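Local coordinates for protein mannan endo-1,6-alpha-mannosidase (Chaetomium thermophilum, PDB 6RY0) that probably acts on alpha-1,6-linked mannan as a glycoside hydrolase family 76 enzyme, consistent with a transglycosidase role in moving GPI-anchored glycoproteins into the fungal cell wall, at residues Q26-D31 against A355-C360; R257-Y262 against L295-K300; D301-E306 against Y372-K377; W330-T335 against V399-I404. All blocks are in the same frame, centred on the assembly; numbering follows the deposited sequence. Where two conformers were deposited one is given.

Interaction 1: Q26-D31 against A355-C360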
loop_
_atom_site.group_PDB
_atom_site.type_symbol
_atom_site.label_atom_id
_atom_site.label_comp_id
_atom_site.label_asym_id
_atom_site.label_seq_id
_atom_site.Cartn_x
_atom_site.Cartn_y
_atom_site.Cartn_z
ATOM N N GLN A 26 21.346 -19.420 7.015
ATOM C CA GLN A 26 20.324 -18.749 6.212
ATOM C C GLN A 26 19.923 -19.661 5.050
ATOM O O GLN A 26 20.739 -20.428 4.543
ATOM C CB GLN A 26 20.895 -17.410 5.735
ATOM C CG GLN A 26 20.130 -16.590 4.761
ATOM C CD GLN A 26 20.835 -15.271 4.498
ATOM O OE1 GLN A 26 21.279 -14.603 5.424
ATOM N NE2 GLN A 26 20.938 -14.894 3.234
ATOM N N TYR A 27 18.661 -19.595 4.649
ATOM C CA TYR A 27 18.123 -20.422 3.585
ATOM C C TYR A 27 18.228 -19.706 2.234
ATOM O O TYR A 27 18.764 -20.237 1.261
ATOM C CB TYR A 27 16.684 -20.791 3.924
ATOM C CG TYR A 27 15.996 -21.713 2.960
ATOM C CD1 TYR A 27 15.471 -21.231 1.768
ATOM C CD2 TYR A 27 15.856 -23.062 3.246
ATOM C CE1 TYR A 27 14.789 -22.053 0.891
ATOM C CE2 TYR A 27 15.176 -23.899 2.403
ATOM C CZ TYR A 27 14.650 -23.393 1.200
ATOM O OH TYR A 27 13.947 -24.161 0.317
ATOM N N TYR A 28 17.695 -18.498 2.159
ATOM C CA TYR A 28 17.640 -17.738 0.926
ATOM C C TYR A 28 18.964 -17.063 0.611
ATOM O O TYR A 28 19.623 -16.555 1.517
ATOM C CB TYR A 28 16.550 -16.688 1.033
ATOM C CG TYR A 28 15.149 -17.276 1.049
ATOM C CD1 TYR A 28 14.694 -18.011 -0.028
ATOM C CD2 TYR A 28 14.317 -17.153 2.151
ATOM C CE1 TYR A 28 13.411 -18.552 -0.017
ATOM C CE2 TYR A 28 13.049 -17.709 2.159
ATOM C CZ TYR A 28 12.598 -18.385 1.069
ATOM O OH TYR A 28 11.325 -18.937 1.031
ATOM N N LYS A 29 19.324 -17.076 -0.662
ATOM C CA LYS A 29 20.479 -16.369 -1.185
ATOM C C LYS A 29 20.007 -15.184 -2.010
ATOM O O LYS A 29 19.047 -15.292 -2.780
ATOM C CB LYS A 29 21.308 -17.298 -2.068
ATOM C CG LYS A 29 22.121 -18.317 -1.290
ATOM C CD LYS A 29 22.804 -19.297 -2.238
ATOM C CE LYS A 29 23.938 -20.041 -1.589
ATOM N NZ LYS A 29 23.578 -20.701 -0.321
ATOM N N ILE A 30 20.708 -14.063 -1.887
ATOM C CA ILE A 30 20.297 -12.852 -2.589
ATOM C C ILE A 30 21.507 -12.087 -3.145
ATOM O O ILE A 30 21.489 -10.852 -3.219
ATOM C CB ILE A 30 19.431 -11.911 -1.710
ATOM C CG1 ILE A 30 20.108 -11.584 -0.390
ATOM C CG2 ILE A 30 18.026 -12.530 -1.493
ATOM C CD1 ILE A 30 19.513 -10.393 0.329
ATOM N N ASP A 31 22.567 -12.787 -3.552
ATOM C CA ASP A 31 23.801 -12.112 -3.983
ATOM C C ASP A 31 23.991 -12.056 -5.479
ATOM O O ASP A 31 25.027 -11.602 -5.960
ATOM C CB ASP A 31 25.005 -12.794 -3.343
ATOM C CG ASP A 31 25.043 -12.572 -1.881
ATOM O OD1 ASP A 31 24.692 -11.440 -1.469
ATOM O OD2 ASP A 31 25.378 -13.518 -1.143
ATOM N N ALA A 355 18.465 -8.499 6.208
ATOM C CA ALA A 355 17.967 -8.888 7.515
ATOM C C ALA A 355 16.683 -9.688 7.380
ATOM O O ALA A 355 16.463 -10.680 8.093
ATOM C CB ALA A 355 17.776 -7.662 8.384
ATOM N N ALA A 356 15.812 -9.300 6.466
ATOM C CA ALA A 356 14.573 -10.054 6.235
ATOM C C ALA A 356 14.904 -11.519 5.935
ATOM O O ALA A 356 14.360 -12.430 6.546
ATOM C CB ALA A 356 13.794 -9.441 5.085
ATOM N N VAL A 357 15.791 -11.761 4.989
ATOM C CA VAL A 357 16.050 -13.161 4.617
ATOM C C VAL A 357 16.866 -13.887 5.681
ATOM O O VAL A 357 16.714 -15.093 5.840
ATOM C CB VAL A 357 16.663 -13.353 3.244
ATOM C CG1 VAL A 357 15.701 -12.921 2.148
ATOM C CG2 VAL A 357 18.001 -12.707 3.081
ATOM N N LYS A 358 17.700 -13.188 6.445
ATOM C CA LYS A 358 18.499 -13.857 7.487
ATOM C C LYS A 358 17.614 -14.564 8.507
ATOM O O LYS A 358 18.025 -15.594 9.045
ATOM C CB LYS A 358 19.412 -12.853 8.171
ATOM C CG LYS A 358 20.225 -13.420 9.304
ATOM C CD LYS A 358 21.418 -14.159 8.798
ATOM C CE LYS A 358 22.294 -14.646 9.948
ATOM N NZ LYS A 358 23.387 -15.515 9.448
ATOM N N GLN A 359 16.410 -14.031 8.777
ATOM C CA GLN A 359 15.528 -14.632 9.743
ATOM C C GLN A 359 14.451 -15.507 9.137
ATOM O O GLN A 359 13.649 -16.073 9.883
ATOM C CB GLN A 359 14.960 -13.603 10.734
ATOM C CG GLN A 359 14.120 -12.492 10.117
ATOM C CD GLN A 359 12.702 -12.924 9.767
ATOM O OE1 GLN A 359 11.943 -13.398 10.623
ATOM N NE2 GLN A 359 12.335 -12.766 8.511
ATOM N N CYS A 360 14.456 -15.705 7.814
ATOM C CA CYS A 360 13.531 -16.649 7.186
ATOM C C CYS A 360 14.145 -18.045 7.233
ATOM O O CYS A 360 14.598 -18.593 6.225
ATOM C CB CYS A 360 13.193 -16.264 5.764
ATOM S SG CYS A 360 12.214 -14.750 5.588
HETATM O O HOH W 1 16.702 -17.565 4.758
#

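Interaction 2: R257-Y262 against L295-K300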
loop_
_atom_site.group_PDB
_atom_site.type_symbol
_atom_site.label_atom_id
_atom_site.label_comp_id
_atom_site.label_asym_id
_atom_site.label_seq_id
_atom_site.Cartn_x
_atom_site.Cartn_y
_atom_site.Cartn_z
ATOM N N ARG A 257 0.367 10.536 18.059
ATOM C CA ARG A 257 1.711 10.682 17.521
ATOM C C ARG A 257 2.407 9.346 17.231
ATOM O O ARG A 257 3.592 9.326 16.927
ATOM C CB ARG A 257 2.572 11.678 18.331
ATOM C CG ARG A 257 2.095 13.172 18.163
ATOM C CD ARG A 257 2.987 14.202 18.882
ATOM N NE ARG A 257 2.522 15.579 18.642
ATOM C CZ ARG A 257 1.520 16.165 19.292
ATOM N NH1 ARG A 257 0.861 15.505 20.235
ATOM N NH2 ARG A 257 1.155 17.409 18.987
ATOM N N ALA A 258 1.656 8.245 17.245
ATOM C CA ALA A 258 2.232 6.991 16.762
ATOM C C ALA A 258 2.678 7.176 15.318
ATOM O O ALA A 258 1.943 7.700 14.488
ATOM C CB ALA A 258 1.221 5.853 16.838
ATOM N N GLN A 259 3.873 6.697 15.036
ATOM C CA GLN A 259 4.535 6.791 13.729
ATOM C C GLN A 259 4.604 5.419 13.077
ATOM O O GLN A 259 5.522 4.642 13.342
ATOM C CB GLN A 259 5.921 7.380 13.873
ATOM C CG GLN A 259 5.927 8.851 14.292
ATOM C CD GLN A 259 7.345 9.354 14.477
ATOM O OE1 GLN A 259 8.132 9.384 13.491
ATOM N NE2 GLN A 259 7.683 9.745 15.649
ATOM N N PHE A 260 3.624 5.120 12.222
ATOM C CA PHE A 260 3.616 3.876 11.480
ATOM C C PHE A 260 4.354 4.074 10.165
ATOM O O PHE A 260 4.156 5.088 9.463
ATOM C CB PHE A 260 2.192 3.382 11.244
ATOM C CG PHE A 260 1.504 2.967 12.511
ATOM C CD1 PHE A 260 1.811 1.754 13.089
ATOM C CD2 PHE A 260 0.606 3.790 13.148
ATOM C CE1 PHE A 260 1.228 1.375 14.269
ATOM C CE2 PHE A 260 0.016 3.413 14.345
ATOM C CZ PHE A 260 0.333 2.216 14.895
ATOM N N SER A 261 5.179 3.095 9.807
ATOM C CA SER A 261 6.081 3.255 8.681
ATOM C C SER A 261 5.344 3.566 7.387
ATOM O O SER A 261 5.802 4.390 6.580
ATOM C CB SER A 261 6.904 1.985 8.528
ATOM O OG SER A 261 6.122 0.873 8.155
ATOM N N TYR A 262 4.207 2.919 7.179
ATOM C CA TYR A 262 3.515 3.057 5.894
ATOM C C TYR A 262 2.939 4.447 5.693
ATOM O O TYR A 262 2.687 4.816 4.556
ATOM C CB TYR A 262 2.454 1.958 5.689
ATOM C CG TYR A 262 1.117 2.085 6.415
ATOM C CD1 TYR A 262 0.991 2.671 7.679
ATOM C CD2 TYR A 262 -0.027 1.588 5.826
ATOM C CE1 TYR A 262 -0.226 2.752 8.335
ATOM C CE2 TYR A 262 -1.248 1.660 6.499
ATOM C CZ TYR A 262 -1.350 2.264 7.743
ATOM O OH TYR A 262 -2.550 2.373 8.404
ATOM N N LEU A 295 14.369 7.689 7.003
ATOM C CA LEU A 295 15.654 7.069 7.255
ATOM C C LEU A 295 16.048 7.221 8.717
ATOM O O LEU A 295 16.620 6.311 9.307
ATOM C CB LEU A 295 16.735 7.641 6.334
ATOM C CG LEU A 295 16.531 7.318 4.868
ATOM C CD1 LEU A 295 17.457 8.142 4.011
ATOM C CD2 LEU A 295 16.670 5.836 4.553
ATOM N N ARG A 296 15.732 8.365 9.308
ATOM C CA ARG A 296 16.011 8.617 10.712
ATOM C C ARG A 296 15.164 7.760 11.640
ATOM O O ARG A 296 15.636 7.264 12.664
ATOM C CB ARG A 296 15.749 10.111 10.965
ATOM C CG ARG A 296 15.877 10.575 12.397
ATOM C CD ARG A 296 15.318 11.974 12.575
ATOM N NE ARG A 296 13.864 11.940 12.383
ATOM C CZ ARG A 296 13.116 12.857 11.780
ATOM N NH1 ARG A 296 13.653 13.974 11.297
ATOM N NH2 ARG A 296 11.815 12.652 11.649
ATOM N N ASP A 297 13.887 7.645 11.307
ATOM C CA ASP A 297 12.931 7.070 12.236
ATOM C C ASP A 297 12.725 5.569 12.105
ATOM O O ASP A 297 12.540 4.888 13.128
ATOM C CB ASP A 297 11.569 7.764 12.075
ATOM C CG ASP A 297 11.592 9.236 12.457
ATOM O OD1 ASP A 297 12.465 9.616 13.281
ATOM O OD2 ASP A 297 10.716 9.987 11.973
ATOM N N PHE A 298 12.709 5.060 10.880
ATOM C CA PHE A 298 12.290 3.672 10.664
ATOM C C PHE A 298 13.411 2.722 10.341
ATOM O O PHE A 298 13.196 1.523 10.376
ATOM C CB PHE A 298 11.223 3.580 9.559
ATOM C CG PHE A 298 9.943 4.245 9.963
ATOM C CD1 PHE A 298 9.132 3.665 10.911
ATOM C CD2 PHE A 298 9.589 5.468 9.432
ATOM C CE1 PHE A 298 7.967 4.293 11.318
ATOM C CE2 PHE A 298 8.446 6.099 9.826
ATOM C CZ PHE A 298 7.641 5.515 10.791
ATOM N N PHE A 299 14.600 3.205 10.019
ATOM C CA PHE A 299 15.704 2.317 9.693
ATOM C C PHE A 299 16.675 2.325 10.844
ATOM O O PHE A 299 17.188 3.357 11.258
ATOM C CB PHE A 299 16.342 2.711 8.359
ATOM C CG PHE A 299 15.477 2.321 7.195
ATOM C CD1 PHE A 299 14.433 3.122 6.775
ATOM C CD2 PHE A 299 15.662 1.115 6.544
ATOM C CE1 PHE A 299 13.618 2.746 5.709
ATOM C CE2 PHE A 299 14.854 0.735 5.496
ATOM C CZ PHE A 299 13.830 1.534 5.077
ATOM N N LYS A 300 16.902 1.144 11.414
ATOM C CA LYS A 300 17.752 0.960 12.579
ATOM C C LYS A 300 18.896 0.064 12.164
ATOM O O LYS A 300 18.700 -1.091 11.805
ATOM C CB LYS A 300 16.935 0.335 13.689
ATOM C CG LYS A 300 15.920 1.366 14.146
ATOM C CD LYS A 300 15.232 1.103 15.429
ATOM C CE LYS A 300 14.175 2.114 15.707
ATOM N NZ LYS A 300 14.759 3.460 15.990
#

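Interaction 3: D301-E306 against Y372-K377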
loop_
_atom_site.group_PDB
_atom_site.type_symbol
_atom_site.label_atom_id
_atom_site.label_comp_id
_atom_site.label_asym_id
_atom_site.label_seq_id
_atom_site.Cartn_x
_atom_site.Cartn_y
_atom_site.Cartn_z
ATOM N N ASP A 301 20.100 0.624 12.165
ATOM C CA ASP A 301 21.243 -0.091 11.628
ATOM C C ASP A 301 20.924 -0.701 10.262
ATOM O O ASP A 301 21.274 -1.852 10.001
ATOM C CB ASP A 301 21.739 -1.178 12.617
ATOM C CG ASP A 301 21.940 -0.651 14.090
ATOM O OD1 ASP A 301 22.468 0.461 14.268
ATOM O OD2 ASP A 301 21.607 -1.343 15.090
ATOM N N GLY A 302 20.230 0.060 9.415
ATOM C CA GLY A 302 19.986 -0.383 8.073
ATOM C C GLY A 302 18.776 -1.298 7.886
ATOM O O GLY A 302 18.613 -1.814 6.787
ATOM N N VAL A 303 17.924 -1.466 8.896
ATOM C CA VAL A 303 16.824 -2.404 8.809
ATOM C C VAL A 303 15.529 -1.701 9.165
ATOM O O VAL A 303 15.442 -1.013 10.196
ATOM C CB VAL A 303 17.059 -3.594 9.746
ATOM C CG1 VAL A 303 15.935 -4.615 9.556
ATOM C CG2 VAL A 303 18.436 -4.227 9.471
ATOM N N VAL A 304 14.495 -1.884 8.350
ATOM C CA VAL A 304 13.206 -1.275 8.652
ATOM C C VAL A 304 12.642 -1.854 9.963
ATOM O O VAL A 304 12.750 -3.056 10.232
ATOM C CB VAL A 304 12.233 -1.491 7.487
ATOM C CG1 VAL A 304 11.939 -2.952 7.304
ATOM C CG2 VAL A 304 10.979 -0.657 7.659
ATOM N N PHE A 305 12.003 -1.004 10.750
ATOM C CA PHE A 305 11.583 -1.339 12.095
ATOM C C PHE A 305 10.255 -0.634 12.363
ATOM O O PHE A 305 10.169 0.601 12.214
ATOM C CB PHE A 305 12.666 -0.911 13.093
ATOM C CG PHE A 305 12.450 -1.398 14.472
ATOM C CD1 PHE A 305 11.695 -0.700 15.353
ATOM C CD2 PHE A 305 13.024 -2.594 14.891
ATOM C CE1 PHE A 305 11.532 -1.187 16.664
ATOM C CE2 PHE A 305 12.890 -3.052 16.168
ATOM C CZ PHE A 305 12.133 -2.375 17.035
ATOM N N GLU A 306 9.256 -1.379 12.795
ATOM C CA GLU A 306 7.914 -0.818 12.989
ATOM C C GLU A 306 7.823 -0.199 14.380
ATOM O O GLU A 306 7.382 -0.839 15.340
ATOM C CB GLU A 306 6.836 -1.872 12.741
ATOM C CG GLU A 306 5.467 -1.267 12.512
ATOM C CD GLU A 306 5.477 -0.298 11.342
ATOM O OE1 GLU A 306 5.900 -0.745 10.249
ATOM O OE2 GLU A 306 5.108 0.874 11.525
ATOM N N TYR A 372 10.628 -9.989 12.858
ATOM C CA TYR A 372 11.552 -9.207 13.690
ATOM C C TYR A 372 12.919 -9.202 13.036
ATOM O O TYR A 372 13.911 -9.785 13.526
ATOM C CB TYR A 372 11.539 -9.762 15.141
ATOM C CG TYR A 372 10.157 -9.605 15.776
ATOM C CD1 TYR A 372 9.181 -10.554 15.566
ATOM C CD2 TYR A 372 9.830 -8.496 16.533
ATOM C CE1 TYR A 372 7.911 -10.420 16.082
ATOM C CE2 TYR A 372 8.559 -8.340 17.062
ATOM C CZ TYR A 372 7.598 -9.300 16.827
ATOM O OH TYR A 372 6.350 -9.130 17.361
ATOM N N TRP A 373 12.986 -8.528 11.888
ATOM C CA TRP A 373 14.177 -8.582 11.057
ATOM C C TRP A 373 15.393 -7.985 11.767
ATOM O O TRP A 373 16.479 -8.564 11.760
ATOM C CB TRP A 373 13.939 -7.878 9.721
ATOM C CG TRP A 373 12.761 -8.354 8.931
ATOM C CD1 TRP A 373 11.956 -9.435 9.165
ATOM C CD2 TRP A 373 12.250 -7.718 7.761
ATOM N NE1 TRP A 373 10.967 -9.506 8.205
ATOM C CE2 TRP A 373 11.120 -8.460 7.334
ATOM C CE3 TRP A 373 12.648 -6.611 7.014
ATOM C CZ2 TRP A 373 10.384 -8.127 6.200
ATOM C CZ3 TRP A 373 11.911 -6.270 5.886
ATOM C CH2 TRP A 373 10.790 -7.039 5.495
ATOM N N LYS A 374 15.205 -6.820 12.365
ATOM C CA LYS A 374 16.320 -6.168 13.045
ATOM C C LYS A 374 16.929 -7.071 14.119
ATOM O O LYS A 374 18.143 -7.074 14.295
ATOM C CB LYS A 374 15.871 -4.848 13.633
ATOM C CG LYS A 374 16.974 -4.097 14.436
ATOM C CD LYS A 374 18.248 -3.704 13.626
ATOM C CE LYS A 374 19.296 -2.994 14.481
ATOM N NZ LYS A 374 20.125 -3.820 15.386
ATOM N N SER A 375 16.097 -7.828 14.817
ATOM C CA SER A 375 16.573 -8.696 15.901
ATOM C C SER A 375 17.519 -9.761 15.442
ATOM O O SER A 375 18.262 -10.323 16.242
ATOM C CB SER A 375 15.402 -9.409 16.593
ATOM O OG SER A 375 14.931 -10.564 15.896
ATOM N N GLY A 376 17.463 -10.126 14.177
ATOM C CA GLY A 376 18.341 -11.149 13.645
ATOM C C GLY A 376 17.920 -12.585 13.857
ATOM O O GLY A 376 18.670 -13.489 13.474
ATOM N N LYS A 377 16.751 -12.803 14.441
ATOM C CA LYS A 377 16.311 -14.151 14.807
ATOM C C LYS A 377 14.888 -14.374 14.333
ATOM O O LYS A 377 14.064 -13.471 14.377
ATOM C CB LYS A 377 16.360 -14.329 16.333
ATOM C CG LYS A 377 17.706 -14.004 16.933
ATOM C CD LYS A 377 17.730 -14.141 18.445
ATOM C CE LYS A 377 19.080 -13.748 19.041
ATOM N NZ LYS A 377 19.136 -13.975 20.504
HETATM O O HOH W 2 12.784 -5.402 11.593
#

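Interaction 4: W330-T335 against V399-I404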
loop_
_atom_site.group_PDB
_atom_site.type_symbol
_atom_site.label_atom_id
_atom_site.label_comp_id
_atom_site.label_asym_id
_atom_site.label_seq_id
_atom_site.Cartn_x
_atom_site.Cartn_y
_atom_site.Cartn_z
ATOM N N TRP A 330 7.397 0.646 -2.112
ATOM C CA TRP A 330 7.138 2.044 -2.438
ATOM C C TRP A 330 8.441 2.832 -2.520
ATOM O O TRP A 330 8.633 3.628 -3.450
ATOM C CB TRP A 330 6.198 2.666 -1.425
ATOM C CG TRP A 330 4.812 2.121 -1.445
ATOM C CD1 TRP A 330 4.200 1.429 -2.431
ATOM C CD2 TRP A 330 3.870 2.223 -0.373
ATOM N NE1 TRP A 330 2.926 1.073 -2.019
ATOM C CE2 TRP A 330 2.710 1.560 -0.758
ATOM C CE3 TRP A 330 3.920 2.800 0.892
ATOM C CZ2 TRP A 330 1.590 1.486 0.050
ATOM C CZ3 TRP A 330 2.824 2.695 1.718
ATOM C CH2 TRP A 330 1.667 2.059 1.279
ATOM N N MET A 331 9.350 2.624 -1.570
ATOM C CA MET A 331 10.640 3.323 -1.628
ATOM C C MET A 331 11.441 2.930 -2.864
ATOM O O MET A 331 12.121 3.758 -3.460
ATOM C CB MET A 331 11.448 3.124 -0.358
ATOM C CG MET A 331 10.843 3.853 0.847
ATOM S SD MET A 331 11.776 3.678 2.379
ATOM C CE MET A 331 13.157 4.756 2.050
ATOM N N ALA A 332 11.351 1.674 -3.274
ATOM C CA ALA A 332 12.021 1.253 -4.486
ATOM C C ALA A 332 11.500 2.034 -5.691
ATOM O O ALA A 332 12.271 2.531 -6.524
ATOM C CB ALA A 332 11.910 -0.242 -4.676
ATOM N N VAL A 333 10.181 2.179 -5.808
ATOM C CA VAL A 333 9.610 2.949 -6.919
ATOM C C VAL A 333 10.034 4.425 -6.854
ATOM O O VAL A 333 10.287 5.038 -7.897
ATOM C CB VAL A 333 8.078 2.780 -6.972
ATOM C CG1 VAL A 333 7.436 3.802 -7.903
ATOM C CG2 VAL A 333 7.752 1.380 -7.404
ATOM N N VAL A 334 10.152 4.990 -5.643
ATOM C CA VAL A 334 10.623 6.351 -5.496
ATOM C C VAL A 334 11.970 6.536 -6.203
ATOM O O VAL A 334 12.220 7.575 -6.794
ATOM C CB VAL A 334 10.675 6.756 -4.022
ATOM C CG1 VAL A 334 11.458 8.045 -3.791
ATOM C CG2 VAL A 334 9.262 6.864 -3.463
ATOM N N THR A 335 12.851 5.531 -6.155
ATOM C CA THR A 335 14.153 5.675 -6.802
ATOM C C THR A 335 14.043 5.768 -8.320
ATOM O O THR A 335 14.978 6.257 -8.968
ATOM C CB THR A 335 15.134 4.556 -6.433
ATOM O OG1 THR A 335 14.813 3.318 -7.079
ATOM C CG2 THR A 335 15.247 4.421 -4.963
ATOM N N VAL A 399 12.326 -8.651 -0.984
ATOM C CA VAL A 399 13.254 -9.360 -1.850
ATOM C C VAL A 399 12.979 -9.042 -3.312
ATOM O O VAL A 399 13.900 -8.768 -4.085
ATOM C CB VAL A 399 13.233 -10.873 -1.543
ATOM C CG1 VAL A 399 14.046 -11.648 -2.577
ATOM C CG2 VAL A 399 13.760 -11.123 -0.144
ATOM N N SER A 400 11.707 -9.057 -3.725
ATOM C CA SER A 400 11.402 -8.728 -5.114
ATOM C C SER A 400 11.899 -7.344 -5.474
ATOM O O SER A 400 12.419 -7.095 -6.568
ATOM C CB SER A 400 9.895 -8.806 -5.402
ATOM O OG SER A 400 9.385 -10.080 -5.127
ATOM N N SER A 401 11.733 -6.396 -4.557
ATOM C CA SER A 401 12.096 -5.028 -4.850
ATOM C C SER A 401 13.609 -4.827 -4.960
ATOM O O SER A 401 14.042 -3.801 -5.501
ATOM C CB SER A 401 11.468 -4.086 -3.828
ATOM O OG SER A 401 10.062 -4.060 -4.014
ATOM N N LEU A 402 14.424 -5.817 -4.549
ATOM C CA LEU A 402 15.850 -5.763 -4.844
ATOM C C LEU A 402 16.122 -5.741 -6.346
ATOM O O LEU A 402 17.224 -5.403 -6.742
ATOM C CB LEU A 402 16.585 -6.961 -4.229
ATOM C CG LEU A 402 16.624 -6.988 -2.705
ATOM C CD1 LEU A 402 17.256 -8.279 -2.261
ATOM C CD2 LEU A 402 17.362 -5.777 -2.114
ATOM N N LEU A 403 15.143 -6.108 -7.168
ATOM C CA LEU A 403 15.293 -6.106 -8.597
ATOM C C LEU A 403 14.877 -4.799 -9.260
ATOM O O LEU A 403 14.813 -4.724 -10.484
ATOM C CB LEU A 403 14.531 -7.284 -9.211
ATOM C CG LEU A 403 14.974 -8.666 -8.695
ATOM C CD1 LEU A 403 13.931 -9.727 -9.076
ATOM C CD2 LEU A 403 16.353 -9.021 -9.207
ATOM N N ILE A 404 14.612 -3.758 -8.482
ATOM C CA ILE A 404 14.091 -2.515 -9.045
ATOM C C ILE A 404 15.032 -1.930 -10.104
ATOM O O ILE A 404 14.549 -1.347 -11.050
ATOM C CB ILE A 404 13.760 -1.499 -7.925
ATOM C CG1 ILE A 404 12.878 -0.354 -8.438
ATOM C CG2 ILE A 404 15.002 -0.945 -7.251
ATOM C CD1 ILE A 404 11.449 -0.753 -8.672
#

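Interaction 1: Q26-D31 against A355-C360
Gln26 lies across the end of helix 342-358, its side chain at about a right angle to that of Lys358, so that OE1 comes within 3.4 Å of Lys358 CD. An extended side chain with CG anti to the backbone N (chi1 173°) carries its amide far enough to turn NE2 back to Tyr28 O, a bond of 2.7 Å with the acceptor nearly in the amide plane. That bond fixes the amide's rotation, while NE2 also borders Val357 CG2. Val357 is the apolar centre: its CG2 meets Ile30 CD1 tip to tip at 3.9 Å, and its CB packs on Tyr28 CB. The setting is the N-terminal lead-in to helix 33-48, laid against the C-terminal turn of helix 342-358 in the alpha-helical family 76 fold. The Tyr28 ring presents its edge to Cys360 CB, 3.9 Å from CE2, and takes Tyr27 CD1 over the centre of one face; Cys360 itself is tied to Cys369 by a disulfide. A compact cysteine and a branched valine suit this close approach of loop to helix. One water accepts from Tyr28 N and donates to Val357 O (2.7 Å) and Cys360 O (2.8 Å), joining the backbones where no direct hydrogen bond does.

Interaction 2: R257-Y262 against L295-K300
Phe298 and Ser261 meet in a CH-pi contact: Ser261 CA sits over one face of the ring, 3.6 Å from its centroid and 20° off the ring normal. Ser261 CB lies over the same face, nearer the rim, 3.7 Å from Phe298 CD1. The opposite face is backed by Asp297 CB, offset toward the rim, so the phenyl group is held between its own helix and the backbone of the other segment. Serine suits the near side because its short side chain, a CB carrying one hydroxyl, lets the main chain come down onto the ring, while OG bonds to Glu306.

A second group of contacts is made at the rim of the ring. Gln259 O approaches the edge near the ring plane, 3.2 Å from Phe298 CE1, and Gln259 CB stands 4.0 Å from Phe298 CZ. This carbonyl oxygen is buried with no hydrogen-bond partner in the model, so the slightly positive ring edge probably compensates it in part. The two helices involved, 261-278 and 281-298, form a helical hairpin within the (alpha/alpha)6 barrel of family 76; the contact joins the start of the first, where Phe260 occupies the N-cap position, to the end of the second.

The polar interactions lie toward the outside. Arg296 grips the carboxylate of Asp297 side-on in a salt bridge, NE to OD1 at 2.9 Å with an N-H...O angle of 176° and NH2 to OD2 at 2.9 Å. The end of the Gln259 side chain comes up to this carboxylate, the two planes 80° apart, and Arg296 NH1 binds Thr239 O.

Interaction 3: D301-E306 against Y372-K377
A beta hairpin and a turn meet here: strand 303-304, the second arm of the hairpin it forms with strand 299-300, faces the type I beta turn from Trp373 to Gly376, in the loop between helices 342-358 and 389-401. Lys374 spans most of the contact. With CG anti to the backbone N (chi1 177°) and bends at chi2 and chi4, its chain runs past Val303, CD lying 4.1 Å from Val303 CB, to bring NZ within 2.9 Å of Asp301 OD2. This is a salt bridge, though its hydrogen bond is weak. Near the start of the chain, Lys374 CB touches the edge of the Phe305 ring at CD2, 3.8 Å away. Val303 CG1 packs against Trp373 CB, also at 3.8 Å, and Val304 CG1 reaches the six-membered part of the indole, 3.6 Å from CZ3. Beta-branched valines suit both the strand and this apolar surface. Trp373 NE1 is bonded to Gly370 O, which helps to orient the indole, and Lys324 makes a cation-pi contact with it. A water accepts from Lys374 N and donates to Val304 O at 2.7 Å. Lysine thus serves twice, its methylenes covering apolar groups and its ammonium pairing with an exposed carboxylate, where solvent probably screens the charges; the water and the buried valine-tryptophan packing therefore probably contribute much of the attachment between hairpin and turn.

Interaction 4: W330-T335 against V399-I404
Ile404 extends its CG1 branch anti to the backbone N (chi1 -165°) and then bends at chi2 (74°), which sets CG1 and CD1 along Ala332. The same rotation places CG2 between the backbone N and the carbonyl carbon, where it faces Thr335. Ile404 CG1 is 3.9 Å from Ala332 CB and 3.5 Å from Ala332 O, while CD1 lies at the far limit of packing from Val333 CG2, 4.5 Å away. Ile404 CG2 likewise reaches Thr335 OG1 loosely. Ala332 stands at the centre of this contact: its lone methyl group points at the other segment and leaves room for the whole isoleucine side chain to lie against the helix surface. A second neighbour of that methyl is Ser401 CB, at 4.0 Å.

The joined parts belong to two helices of the same all-helical domain: the C-terminal half of helix 323-337 and the region near the end of helix 389-401, where a type I beta turn runs from Ser401 to Ile404. This turn, with Ile404 N bonded to Ser401 O at 3.0 Å, brings the serine and the isoleucine to the same alanine.

No hydrogen bond crosses the contact, and the hydroxyl of Thr335 is satisfied within its own helix: OG1 donates to Ala332 O at 2.7 Å, in the carbonyl plane. Threonine is tolerated at this buried site because its hydroxyl hydrogen-bonds back to that carbonyl. In the conformer given, Ser401 OG bonds to Ala397 O. Leu346 of helix 342-358 also touches Ile404, and Leu92 of helix 76-93 touches Ser401.

In the fold
Interactions 2 and 3 are close neighbours, centres about 12 Å apart, and share the small antiparallel sheet of strands 299-300 and 303-304; both segments of interaction 2 precede those of interaction 3. Interaction 1 lies about 13 Å from interaction 3, centre to centre, and touches it where Ala356 meets Trp373; the segments of these two interleave along the sequence. Interaction 4, the most buried, is about 17 Å from interaction 1 between centres and meets it through Val357 and Val399. Successive helices 323-337, 342-358 and 389-401 link interactions 1 and 4, while interaction 2 joins in through the hairpin sheet and Ser261 OG to Glu306, so N-terminal lead-in, hairpin and late helices form one continuous body.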